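PDB 6NXI: FAD:protein FMN transferase from Vibrio cholerae, which probably transfers the FMN moiety of FAD to a threonine hydroxyl of a target flavoprotein, with magnesium as cofactor. Local coordinates for residues G12-T17 and V179-E184; T37-L42 and D163-Y168; G173-M178 and R186-N191; W197-E202 and I215-Y220. One frame throughout, in Å; residues are numbered along the deposited sequence. Where two conformers were deposited one is given.

Contact 1 of 4, residues G12-T17 and V179-E184; sequences GPTMGT and VEIGGE. With MG (magnesium ion), chain D; FAD (flavin-adenine dinucleotide), chain B.
Thr14 meets Ile181 methyl to methyl, CG2 to CG2 at 3.7 Å, and the two side chains cross at about a right angle. Thr14 OG1 turns elsewhere and bonds to Asn47 of helix 32-50. Met15 follows and lies along one face of the flavin. Its CB is 3.7 Å from FAD C5X, and SD reaches the methyl end, 4.0 Å from FAD C7M. The chain is extended beyond CG (chi2 -180°), which lays it along the dimethylbenzene part of the ring. Met15 O also comes within 3.1 Å of FAD N10. Gly16 carries the backbone on past the flavin, within a type I' turn from Thr14 to Thr17. Thr17 rests on the second turn, with OG1 3.5 Å from Gly182 CA. That turn, also type I', runs from Ile181 to Glu184. Glu184 OE1 binds the magnesium ion at 2.3 Å, beside FAD O2A and O2P, two waters and Asp269. The two segments touch each other mainly through apolar groups, while Glu184 supplies a charged ligand to the metal. One turn packs on the flavin and the other reaches the pyrophosphate through the metal, which probably offsets the phosphate charge.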
# COMPACT_ATOMS: atom_id res chain seq x y z
N GLY A 12 8.38 -1.71 -16.36
CA GLY A 12 7.17 -1.67 -17.17
C GLY A 12 6.00 -1.07 -16.42
O GLY A 12 6.12 -0.65 -15.29
N PRO A 13 4.82 -1.03 -17.07
CA PRO A 13 3.64 -0.40 -16.52
C PRO A 13 2.79 -1.40 -15.74
O PRO A 13 2.60 -2.52 -16.17
CB PRO A 13 2.87 0.02 -17.80
CG PRO A 13 3.18 -1.09 -18.79
CD PRO A 13 4.58 -1.56 -18.43
N THR A 14 2.26 -0.93 -14.62
CA THR A 14 1.22 -1.66 -13.84
C THR A 14 0.52 -0.68 -12.90
O THR A 14 1.18 0.18 -12.34
CB THR A 14 1.82 -2.88 -13.10
OG1 THR A 14 0.77 -3.79 -12.77
CG2 THR A 14 2.58 -2.51 -11.85
N MET A 15 -0.75 -0.96 -12.64
CA MET A 15 -1.54 -0.33 -11.55
C MET A 15 -1.48 1.20 -11.63
O MET A 15 -1.46 1.84 -10.55
CB MET A 15 -1.02 -0.79 -10.21
CG MET A 15 -1.03 -2.32 -10.05
SD MET A 15 -0.42 -2.84 -8.46
CE MET A 15 -0.04 -4.55 -8.79
N GLY A 16 -1.42 1.75 -12.84
CA GLY A 16 -1.46 3.22 -13.00
C GLY A 16 -0.10 3.81 -12.75
O GLY A 16 0.03 5.04 -12.68
N THR A 17 0.90 2.96 -12.55
CA THR A 17 2.27 3.43 -12.22
C THR A 17 3.27 2.59 -13.04
O THR A 17 2.88 2.01 -14.07
CB THR A 17 2.51 3.49 -10.69
OG1 THR A 17 3.81 4.02 -10.33
CG2 THR A 17 2.31 2.18 -9.98
N VAL A 179 12.46 -5.53 -5.77
CA VAL A 179 11.19 -5.38 -6.50
C VAL A 179 10.55 -4.08 -6.03
O VAL A 179 10.36 -3.97 -4.81
CB VAL A 179 10.27 -6.57 -6.22
CG1 VAL A 179 8.93 -6.36 -6.84
CG2 VAL A 179 10.94 -7.87 -6.67
N GLU A 180 10.23 -3.15 -6.93
CA GLU A 180 9.61 -1.86 -6.55
C GLU A 180 8.41 -1.60 -7.48
O GLU A 180 8.56 -1.70 -8.70
CB GLU A 180 10.67 -0.75 -6.62
CG GLU A 180 10.11 0.64 -6.31
CD GLU A 180 9.76 1.44 -7.53
OE1 GLU A 180 10.66 1.66 -8.38
OE2 GLU A 180 8.58 1.78 -7.70
N ILE A 181 7.23 -1.41 -6.90
CA ILE A 181 6.03 -1.00 -7.66
C ILE A 181 5.44 0.25 -7.03
O ILE A 181 5.07 0.22 -5.88
CB ILE A 181 5.00 -2.12 -7.69
CG1 ILE A 181 5.57 -3.44 -8.22
CG2 ILE A 181 3.80 -1.69 -8.49
CD1 ILE A 181 4.55 -4.59 -8.15
N GLY A 182 5.41 1.35 -7.78
CA GLY A 182 4.88 2.61 -7.26
C GLY A 182 5.49 2.98 -5.92
O GLY A 182 4.74 3.44 -5.02
N GLY A 183 6.76 2.66 -5.66
CA GLY A 183 7.44 3.04 -4.43
C GLY A 183 7.38 2.01 -3.31
O GLY A 183 8.15 2.18 -2.34
N GLU A 184 6.53 0.98 -3.42
CA GLU A 184 6.50 -0.12 -2.44
C GLU A 184 7.60 -1.10 -2.85
O GLU A 184 7.74 -1.34 -4.09
CB GLU A 184 5.16 -0.85 -2.48
CG GLU A 184 4.17 -0.35 -1.43
CD GLU A 184 3.98 1.14 -1.27
OE1 GLU A 184 2.94 1.65 -1.75
OE2 GLU A 184 4.91 1.84 -0.71
MG MG D . 0.83 1.98 -0.94
PA FAD B . -1.50 4.26 -0.02
O1A FAD B . -1.09 5.38 0.86
O2A FAD B . -0.81 2.96 0.07
O5B FAD B . -3.07 3.99 0.12
C5B FAD B . -3.92 5.10 -0.30
C4B FAD B . -5.03 4.62 -1.19
O4B FAD B . -5.90 3.67 -0.52
C3B FAD B . -5.94 5.77 -1.64
O3B FAD B . -5.48 6.29 -2.89
C2B FAD B . -7.32 5.11 -1.71
O2B FAD B . -7.50 4.43 -2.94
C1B FAD B . -7.25 4.11 -0.57
N9A FAD B . -7.60 4.60 0.75
C8A FAD B . -7.69 5.93 1.19
N7A FAD B . -7.89 6.00 2.48
C5A FAD B . -7.99 4.69 2.93
C6A FAD B . -8.24 4.15 4.20
N6A FAD B . -8.37 4.88 5.32
N1A FAD B . -8.22 2.80 4.29
C2A FAD B . -8.07 2.08 3.16
N3A FAD B . -7.83 2.49 1.91
C4A FAD B . -7.81 3.83 1.86
N1 FAD B . -4.59 4.06 -10.70
C2 FAD B . -5.00 4.49 -11.94
O2 FAD B . -5.00 5.71 -12.21
N3 FAD B . -5.37 3.62 -12.91
C4 FAD B . -5.39 2.26 -12.72
O4 FAD B . -5.77 1.51 -13.60
C4X FAD B . -5.00 1.77 -11.42
N5 FAD B . -5.03 0.48 -11.20
C5X FAD B . -4.66 0.03 -9.95
C6 FAD B . -4.70 -1.35 -9.68
C7 FAD B . -4.34 -1.88 -8.46
C7M FAD B . -4.41 -3.38 -8.24
C8 FAD B . -3.90 -1.00 -7.44
C8M FAD B . -3.50 -1.51 -6.08
C9 FAD B . -3.85 0.37 -7.70
C9A FAD B . -4.22 0.91 -8.94
N10 FAD B . -4.21 2.29 -9.22
C10 FAD B . -4.60 2.76 -10.46
C1' FAD B . -3.70 3.24 -8.21
C2' FAD B . -4.64 3.55 -7.11
O2' FAD B . -5.80 4.20 -7.61
C3' FAD B . -3.94 4.48 -6.10
O3' FAD B . -3.60 5.72 -6.66
C4' FAD B . -2.64 3.94 -5.54
O4' FAD B . -2.78 2.54 -5.31
C5' FAD B . -2.19 4.70 -4.31
O5' FAD B . -1.07 3.99 -3.73
P FAD B . -0.21 4.70 -2.61
O1P FAD B . 0.10 6.08 -2.95
O2P FAD B . 0.84 3.65 -2.31
O3P FAD B . -1.34 4.77 -1.50
O HOH W 1 -0.56 0.58 -2.25
O HOH W 2 1.97 2.75 1.24

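Contact 2 of 4, residues T37-L42 and D163-Y168; sequences TEIDRL and DVVADY
Tyr168 has one ring face covered by the aliphatic part of Glu38. Glu38 CG sits 3.8 Å from the centroid of the Tyr168 ring, 27° off the normal, in a CH-pi contact shifted toward the rim. The Glu38 chain then bends at chi2 (57°), and this takes the carboxylate off the ring. In the conformer given, Arg41, one turn further along the same helix, grips it side-on with two nitrogens. Arg41 NE is 3.0 Å from Glu38 OE1, and Arg41 NH2 is 2.8 Å from Glu38 OE2. Both oxygens are met on their syn sides, close to the guanidinium plane. Arg41 has a second conformer, so this hold on the carboxylate is not certain.

The setting is a pair of packed helices, 32-50 and 157-171. Their short segments run nearly antiparallel, at 150°, with the axes 10.0 Å apart. Both helices lie against the large antiparallel sheet. Ile39 and Val165 sit on the sheet side, where both touch Ile21 of strand 17-24, and Val165 also touches Val179. Between the helices, Ile39 CG2 is 4.1 Å from Val165 CG2. Ile39 CG1 also approaches the Tyr168 ring obliquely, 3.9 Å from CD2. Leu42 closes the other end of the row. Its CD1 lies 3.6 Å from Tyr168 CB, at the root of the ring. Leu42 CB packs at 3.9 Å on Val164 CG1. Tyr168 also touches Leu35, one turn before Ile39 on helix 32-50.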
# COMPACT_ATOMS: atom_id res chain seq x y z
N THR A 37 8.39 -11.57 -19.03
CA THR A 37 7.12 -12.07 -19.59
C THR A 37 6.24 -12.61 -18.46
O THR A 37 5.03 -12.31 -18.44
CB THR A 37 7.40 -13.11 -20.69
OG1 THR A 37 8.04 -12.51 -21.82
CG2 THR A 37 6.09 -13.71 -21.15
N GLU A 38 6.79 -13.37 -17.54
CA GLU A 38 5.98 -13.95 -16.45
C GLU A 38 5.65 -12.86 -15.44
O GLU A 38 4.55 -12.84 -14.91
CB GLU A 38 6.71 -15.11 -15.80
CG GLU A 38 5.86 -15.79 -14.75
CD GLU A 38 4.51 -16.33 -15.17
OE1 GLU A 38 4.17 -16.39 -16.39
OE2 GLU A 38 3.77 -16.70 -14.26
N ILE A 39 6.59 -11.96 -15.17
CA ILE A 39 6.31 -10.85 -14.23
C ILE A 39 5.13 -10.05 -14.76
O ILE A 39 4.22 -9.72 -14.00
CB ILE A 39 7.56 -9.98 -14.05
CG1 ILE A 39 8.59 -10.76 -13.23
CG2 ILE A 39 7.17 -8.64 -13.43
CD1 ILE A 39 9.97 -10.16 -13.32
N ASP A 40 5.13 -9.70 -16.04
CA ASP A 40 3.99 -8.97 -16.64
C ASP A 40 2.69 -9.78 -16.49
O ASP A 40 1.67 -9.19 -16.20
CB ASP A 40 4.29 -8.55 -18.07
CG ASP A 40 5.29 -7.41 -18.13
OD1 ASP A 40 5.33 -6.63 -17.15
OD2 ASP A 40 5.99 -7.31 -19.15
N ARG A 41 2.71 -11.09 -16.71
CA ARG A 41 1.49 -11.93 -16.58
C ARG A 41 0.98 -11.90 -15.13
O ARG A 41 -0.30 -11.81 -14.90
CB ARG A 41 1.79 -13.36 -17.03
CG ARG A 41 0.54 -14.21 -17.24
CD ARG A 41 0.82 -15.70 -17.27
NE ARG A 41 1.25 -16.19 -15.98
CZ ARG A 41 0.46 -16.40 -14.93
NH1 ARG A 41 -0.85 -16.29 -15.05
NH2 ARG A 41 0.99 -16.79 -13.79
N LEU A 42 1.90 -12.00 -14.15
CA LEU A 42 1.51 -12.06 -12.72
C LEU A 42 0.89 -10.71 -12.38
O LEU A 42 -0.07 -10.70 -11.65
CB LEU A 42 2.73 -12.41 -11.86
CG LEU A 42 3.20 -13.86 -11.97
CD1 LEU A 42 4.60 -13.99 -11.42
CD2 LEU A 42 2.26 -14.78 -11.22
N ASP A 163 4.97 -8.73 -3.47
CA ASP A 163 5.20 -10.05 -2.88
C ASP A 163 5.10 -11.12 -3.95
O ASP A 163 5.89 -12.11 -3.91
CB ASP A 163 4.23 -10.30 -1.74
CG ASP A 163 4.47 -9.51 -0.48
OD1 ASP A 163 5.62 -9.07 -0.23
OD2 ASP A 163 3.51 -9.37 0.28
N VAL A 164 4.08 -11.05 -4.81
CA VAL A 164 3.90 -12.05 -5.89
C VAL A 164 5.15 -12.10 -6.79
O VAL A 164 5.66 -13.21 -7.06
CB VAL A 164 2.62 -11.75 -6.69
CG1 VAL A 164 2.60 -12.51 -7.99
CG2 VAL A 164 1.40 -12.03 -5.83
N VAL A 165 5.66 -10.96 -7.17
CA VAL A 165 6.88 -10.91 -8.03
C VAL A 165 8.11 -11.42 -7.27
O VAL A 165 8.93 -12.18 -7.86
CB VAL A 165 7.07 -9.52 -8.62
CG1 VAL A 165 8.43 -9.35 -9.25
CG2 VAL A 165 5.91 -9.16 -9.55
N ALA A 166 8.28 -11.03 -6.01
CA ALA A 166 9.43 -11.46 -5.17
C ALA A 166 9.39 -12.98 -5.07
O ALA A 166 10.44 -13.65 -5.28
CB ALA A 166 9.44 -10.76 -3.83
N ASP A 167 8.21 -13.56 -4.85
CA ASP A 167 8.12 -15.04 -4.75
C ASP A 167 8.42 -15.69 -6.09
O ASP A 167 9.07 -16.76 -6.08
CB ASP A 167 6.74 -15.50 -4.30
CG ASP A 167 6.42 -15.16 -2.86
OD1 ASP A 167 7.30 -14.70 -2.13
OD2 ASP A 167 5.27 -15.38 -2.48
N TYR A 168 8.01 -15.09 -7.20
CA TYR A 168 8.35 -15.59 -8.55
C TYR A 168 9.87 -15.57 -8.73
O TYR A 168 10.47 -16.57 -9.25
CB TYR A 168 7.63 -14.82 -9.65
CG TYR A 168 8.15 -15.18 -11.02
CD1 TYR A 168 7.95 -16.44 -11.54
CD2 TYR A 168 8.92 -14.32 -11.78
CE1 TYR A 168 8.42 -16.80 -12.78
CE2 TYR A 168 9.43 -14.67 -13.02
CZ TYR A 168 9.20 -15.94 -13.52
OH TYR A 168 9.72 -16.26 -14.74

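Contact 3 of 4, residues G173-M178 and R186-N191; sequences GIENYM and RLKGLN
The Tyr177 ring carries Lys188 CB over one face, 3.7 Å from the ring centroid and 23° off the normal. At the ring edge, near its plane, lie the carbonyl oxygens of Arg186 and Ile174. The first torsion of Tyr177 (chi1 59°) sets CG between the backbone N and the carbonyl carbon, and the ring leans over the neighbouring strand. Its hydroxyl bonds to Gln170 of helix 157-171.

Lys188 runs on past the ring to Glu175. Lys188 NZ makes a salt bridge of 2.8 Å with Glu175 OE1, met on the anti side of the carboxylate. A water doubles this link: it donates to Glu175 O at 2.7 Å and accepts from Lys188 NZ at 3.0 Å. The Asn176 side chain acts as an acceptor for the backbone. Leu190 N points at a lone pair of Asn176 OD1 in the carbonyl plane, at 2.9 Å.

Tyr177 and Lys188 form an antiparallel hydrogen-bonded pair. Tyr177 N donates to Lys188 O at 2.9 Å, and Lys188 N returns the bond to Tyr177 O. Lys188 O also accepts from Trp197 NE1. Met178 and Leu187 form the next, non-hydrogen-bonded pair. Their side chains lie alongside each other, Met178 CG 3.6 Å from Leu187 CD2.

This is the open end of the beta hairpin 177-181/184-188. Helix 157-171 covers the face with Tyr177 and Lys188, and Leu187 on the other face meets Trp197 and Pro217. Strands 17-24 and 220-225 flank the hairpin in the sheet.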
# COMPACT_ATOMS: atom_id res chain seq x y z
N GLY A 173 15.17 -19.06 -8.70
CA GLY A 173 16.53 -19.20 -8.13
C GLY A 173 17.27 -17.89 -8.14
O GLY A 173 18.50 -17.90 -8.08
N ILE A 174 16.53 -16.78 -8.05
CA ILE A 174 17.14 -15.43 -7.94
C ILE A 174 17.06 -14.98 -6.47
O ILE A 174 15.95 -14.73 -6.00
CB ILE A 174 16.44 -14.44 -8.89
CG1 ILE A 174 16.59 -14.92 -10.33
CG2 ILE A 174 16.91 -13.01 -8.74
CD1 ILE A 174 15.63 -14.24 -11.26
N GLU A 175 18.21 -14.88 -5.82
CA GLU A 175 18.25 -14.65 -4.36
C GLU A 175 18.76 -13.24 -4.08
O GLU A 175 18.79 -12.90 -2.91
CB GLU A 175 19.01 -15.77 -3.68
CG GLU A 175 18.38 -17.16 -3.93
CD GLU A 175 16.89 -17.41 -3.61
OE1 GLU A 175 16.34 -16.80 -2.70
OE2 GLU A 175 16.24 -18.29 -4.28
N ASN A 176 19.08 -12.45 -5.11
CA ASN A 176 19.53 -11.05 -4.92
C ASN A 176 18.65 -10.15 -5.79
O ASN A 176 18.81 -10.09 -7.01
CB ASN A 176 21.00 -10.88 -5.26
CG ASN A 176 21.85 -11.86 -4.50
OD1 ASN A 176 22.17 -11.62 -3.34
ND2 ASN A 176 22.20 -12.98 -5.12
N TYR A 177 17.73 -9.41 -5.17
CA TYR A 177 16.80 -8.59 -5.97
C TYR A 177 16.27 -7.41 -5.16
O TYR A 177 16.18 -7.47 -3.92
CB TYR A 177 15.62 -9.42 -6.49
CG TYR A 177 14.76 -10.09 -5.44
CD1 TYR A 177 13.82 -9.38 -4.71
CD2 TYR A 177 14.87 -11.45 -5.16
CE1 TYR A 177 13.06 -9.96 -3.71
CE2 TYR A 177 14.07 -12.06 -4.20
CZ TYR A 177 13.19 -11.30 -3.45
OH TYR A 177 12.40 -11.83 -2.47
N MET A 178 15.74 -6.49 -5.94
CA MET A 178 14.89 -5.37 -5.44
C MET A 178 13.67 -5.34 -6.34
O MET A 178 13.84 -5.24 -7.56
CB MET A 178 15.56 -4.01 -5.52
CG MET A 178 14.56 -2.88 -5.30
SD MET A 178 15.29 -1.27 -5.66
CE MET A 178 16.50 -1.26 -4.35
N ARG A 186 10.34 -4.56 -2.04
CA ARG A 186 10.80 -5.74 -1.30
C ARG A 186 12.20 -6.11 -1.77
O ARG A 186 12.43 -6.11 -3.00
CB ARG A 186 9.84 -6.91 -1.47
CG ARG A 186 10.26 -8.09 -0.63
CD ARG A 186 9.06 -8.99 -0.38
NE ARG A 186 9.54 -10.31 -0.06
CZ ARG A 186 8.79 -11.39 -0.03
NH1 ARG A 186 7.50 -11.32 -0.32
NH2 ARG A 186 9.36 -12.56 0.28
N LEU A 187 13.07 -6.42 -0.82
CA LEU A 187 14.51 -6.65 -1.07
C LEU A 187 14.94 -8.03 -0.60
O LEU A 187 14.42 -8.52 0.42
CB LEU A 187 15.32 -5.65 -0.25
CG LEU A 187 14.98 -4.18 -0.37
CD1 LEU A 187 15.80 -3.37 0.61
CD2 LEU A 187 15.19 -3.74 -1.83
N LYS A 188 15.88 -8.61 -1.29
CA LYS A 188 16.55 -9.82 -0.79
C LYS A 188 18.02 -9.81 -1.21
O LYS A 188 18.31 -9.45 -2.36
CB LYS A 188 15.88 -11.10 -1.28
CG LYS A 188 16.30 -12.30 -0.44
CD LYS A 188 15.71 -13.55 -0.98
CE LYS A 188 15.77 -14.68 -0.00
NZ LYS A 188 16.95 -15.51 -0.30
N GLY A 189 18.92 -10.18 -0.30
CA GLY A 189 20.33 -10.43 -0.64
C GLY A 189 21.08 -9.16 -0.87
O GLY A 189 20.85 -8.19 -0.11
N LEU A 190 21.92 -9.12 -1.89
CA LEU A 190 22.97 -8.11 -2.07
C LEU A 190 22.86 -7.46 -3.45
O LEU A 190 22.46 -8.12 -4.43
CB LEU A 190 24.33 -8.78 -1.91
CG LEU A 190 24.57 -9.49 -0.58
CD1 LEU A 190 25.84 -10.28 -0.68
CD2 LEU A 190 24.57 -8.54 0.60
N ASN A 191 23.25 -6.19 -3.52
CA ASN A 191 23.26 -5.38 -4.77
C ASN A 191 24.52 -5.69 -5.57
O ASN A 191 25.22 -6.70 -5.25
CB ASN A 191 23.05 -3.90 -4.45
CG ASN A 191 24.29 -3.19 -3.93
OD1 ASN A 191 25.37 -3.78 -3.85
ND2 ASN A 191 24.12 -1.96 -3.45
O HOH W 3 19.58 -14.01 -0.54

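Contact 4 of 4, residues W197-E202 and I215-Y220; sequences WRIAIE and IEPGDY
Ile199 and Ile215 bond to each other twice through their backbones. Ile199 N donates to Ile215 O at 3.0 Å, and Ile215 N donates to Ile199 O at 2.9 Å. Arg198 CA adds a CA-H...O contact to Ile215 O.

Toward Trp197 and Gly218 the segments are loop, and water takes over the bridging. Water 4 donates to Trp197 O at 2.7 Å and accepts from Gly218 N at 2.8 Å. It thus links the two backbones beyond the last direct hydrogen bond. Water 5 lies 2.9 Å from Gly218 O. The indole NE1 of Trp197 donates to Lys188 O. Asp219 OD1 accepts from Gly189 N, so both segments also hold the strand 184-188 region.

Arg198 and Glu216 lie side by side and point the same way. Arg198 NE is 4.2 Å from Glu216 OE2, beyond a salt bridge, so any attraction is probably modest.

The apolar side is formed by Ile199 CG1, 3.7 Å from Ile215 CG1, and by Ile199 CD1, 3.7 Å from Pro217 CG. Ile199 and Pro217 also pack on Leu187 and Ile222 of the large sheet.

The arrangement is the end of a two-stranded antiparallel ribbon, 199-203 with 211-215, which in sequence follows strand 184-188 and precedes strand 220-225, neighbours in that sheet.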
# COMPACT_ATOMS: atom_id res chain seq x y z
N TRP A 197 20.92 -3.98 -0.29
CA TRP A 197 20.32 -2.96 -1.19
C TRP A 197 20.07 -1.69 -0.38
O TRP A 197 19.57 -1.82 0.77
CB TRP A 197 18.99 -3.48 -1.77
CG TRP A 197 19.14 -4.69 -2.66
CD1 TRP A 197 19.08 -5.99 -2.27
CD2 TRP A 197 19.41 -4.70 -4.06
NE1 TRP A 197 19.36 -6.82 -3.32
CE2 TRP A 197 19.54 -6.07 -4.44
CE3 TRP A 197 19.55 -3.73 -5.05
CZ2 TRP A 197 19.75 -6.45 -5.76
CZ3 TRP A 197 19.77 -4.11 -6.36
CH2 TRP A 197 19.88 -5.46 -6.71
N ARG A 198 20.21 -0.53 -1.02
CA ARG A 198 20.16 0.80 -0.35
C ARG A 198 18.86 1.49 -0.75
O ARG A 198 18.51 1.59 -1.94
CB ARG A 198 21.43 1.60 -0.71
CG ARG A 198 22.70 0.93 -0.22
CD ARG A 198 24.02 1.51 -0.72
NE ARG A 198 24.37 2.65 0.14
CZ ARG A 198 24.61 3.91 -0.25
NH1 ARG A 198 24.59 4.28 -1.52
NH2 ARG A 198 24.90 4.81 0.68
N ILE A 199 18.05 1.90 0.25
CA ILE A 199 16.84 2.68 -0.10
C ILE A 199 17.01 4.03 0.61
O ILE A 199 17.76 4.12 1.57
CB ILE A 199 15.54 1.96 0.30
CG1 ILE A 199 15.44 1.93 1.82
CG2 ILE A 199 15.47 0.54 -0.32
CD1 ILE A 199 14.09 1.53 2.32
N ALA A 200 16.33 5.04 0.14
CA ALA A 200 16.37 6.38 0.77
C ALA A 200 15.05 6.68 1.45
O ALA A 200 13.98 6.43 0.88
CB ALA A 200 16.73 7.40 -0.28
N ILE A 201 15.14 7.18 2.68
CA ILE A 201 13.98 7.80 3.37
C ILE A 201 14.08 9.32 3.18
O ILE A 201 15.11 9.87 3.55
CB ILE A 201 13.90 7.40 4.84
CG1 ILE A 201 13.95 5.86 4.96
CG2 ILE A 201 12.64 8.03 5.43
CD1 ILE A 201 13.13 5.30 6.08
N GLU A 202 13.06 9.90 2.57
CA GLU A 202 12.97 11.35 2.30
C GLU A 202 12.60 12.03 3.62
O GLU A 202 11.63 11.62 4.28
CB GLU A 202 12.00 11.67 1.16
CG GLU A 202 12.45 11.17 -0.20
CD GLU A 202 13.61 11.91 -0.84
OE1 GLU A 202 13.84 13.10 -0.50
OE2 GLU A 202 14.30 11.30 -1.68
N ILE A 215 19.30 3.86 4.05
CA ILE A 215 19.32 2.71 4.98
C ILE A 215 19.40 1.40 4.18
O ILE A 215 19.05 1.37 2.98
CB ILE A 215 18.10 2.73 5.91
CG1 ILE A 215 16.78 2.51 5.17
CG2 ILE A 215 18.05 4.03 6.69
CD1 ILE A 215 15.65 1.99 6.02
N GLU A 216 19.76 0.33 4.89
CA GLU A 216 19.86 -1.05 4.34
C GLU A 216 18.91 -1.93 5.13
O GLU A 216 19.26 -2.46 6.17
CB GLU A 216 21.33 -1.49 4.47
CG GLU A 216 22.26 -0.74 3.53
CD GLU A 216 23.74 -0.99 3.73
OE1 GLU A 216 24.08 -1.92 4.47
OE2 GLU A 216 24.55 -0.25 3.15
N PRO A 217 17.65 -2.09 4.70
CA PRO A 217 16.70 -2.93 5.42
C PRO A 217 17.02 -4.43 5.53
O PRO A 217 16.43 -5.09 6.36
CB PRO A 217 15.42 -2.78 4.61
CG PRO A 217 15.58 -1.47 3.90
CD PRO A 217 17.05 -1.35 3.58
N GLY A 218 17.93 -4.93 4.70
CA GLY A 218 18.20 -6.36 4.55
C GLY A 218 17.04 -7.05 3.87
O GLY A 218 16.49 -6.47 2.90
N ASP A 219 16.71 -8.26 4.28
CA ASP A 219 15.70 -9.10 3.59
C ASP A 219 14.34 -8.73 4.18
O ASP A 219 13.90 -9.32 5.19
CB ASP A 219 16.01 -10.59 3.71
CG ASP A 219 17.26 -11.03 2.99
OD1 ASP A 219 17.92 -10.18 2.31
OD2 ASP A 219 17.66 -12.22 3.21
N TYR A 220 13.73 -7.72 3.59
CA TYR A 220 12.54 -7.05 4.16
C TYR A 220 11.79 -6.35 3.04
O TYR A 220 12.37 -6.04 1.98
CB TYR A 220 12.92 -5.94 5.16
CG TYR A 220 12.62 -6.16 6.61
CD1 TYR A 220 11.41 -6.70 7.04
CD2 TYR A 220 13.47 -5.67 7.59
CE1 TYR A 220 11.13 -6.87 8.38
CE2 TYR A 220 13.20 -5.83 8.93
CZ TYR A 220 12.02 -6.44 9.33
OH TYR A 220 11.71 -6.59 10.65
O HOH W 4 19.24 -3.85 2.45
O HOH W 5 18.73 -6.23 1.08

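Contacts 1 and 3 share the hairpin 177-181/184-188. Contact 1 uses its turn, at FAD and magnesium, and contact 3 its open end; their centres are about 17 Å apart. Val179 O and Arg186 N, 2.8 Å apart, probably bond between them. Contact 2 packs on one face of this hairpin, with Val165 CG1 3.9 Å from Val179 CG1. It also meets contact 3 through a salt bridge, Asp163 OD1 to Arg186 NH1 at 2.9 Å. Contact 4 joins contact 3 across the sheet, with Leu187 N 2.9 Å from Tyr220 O. Contact 4 does not touch contacts 1 or 2, and its Ile199 side chain is about 14 Å from a magnesium ion.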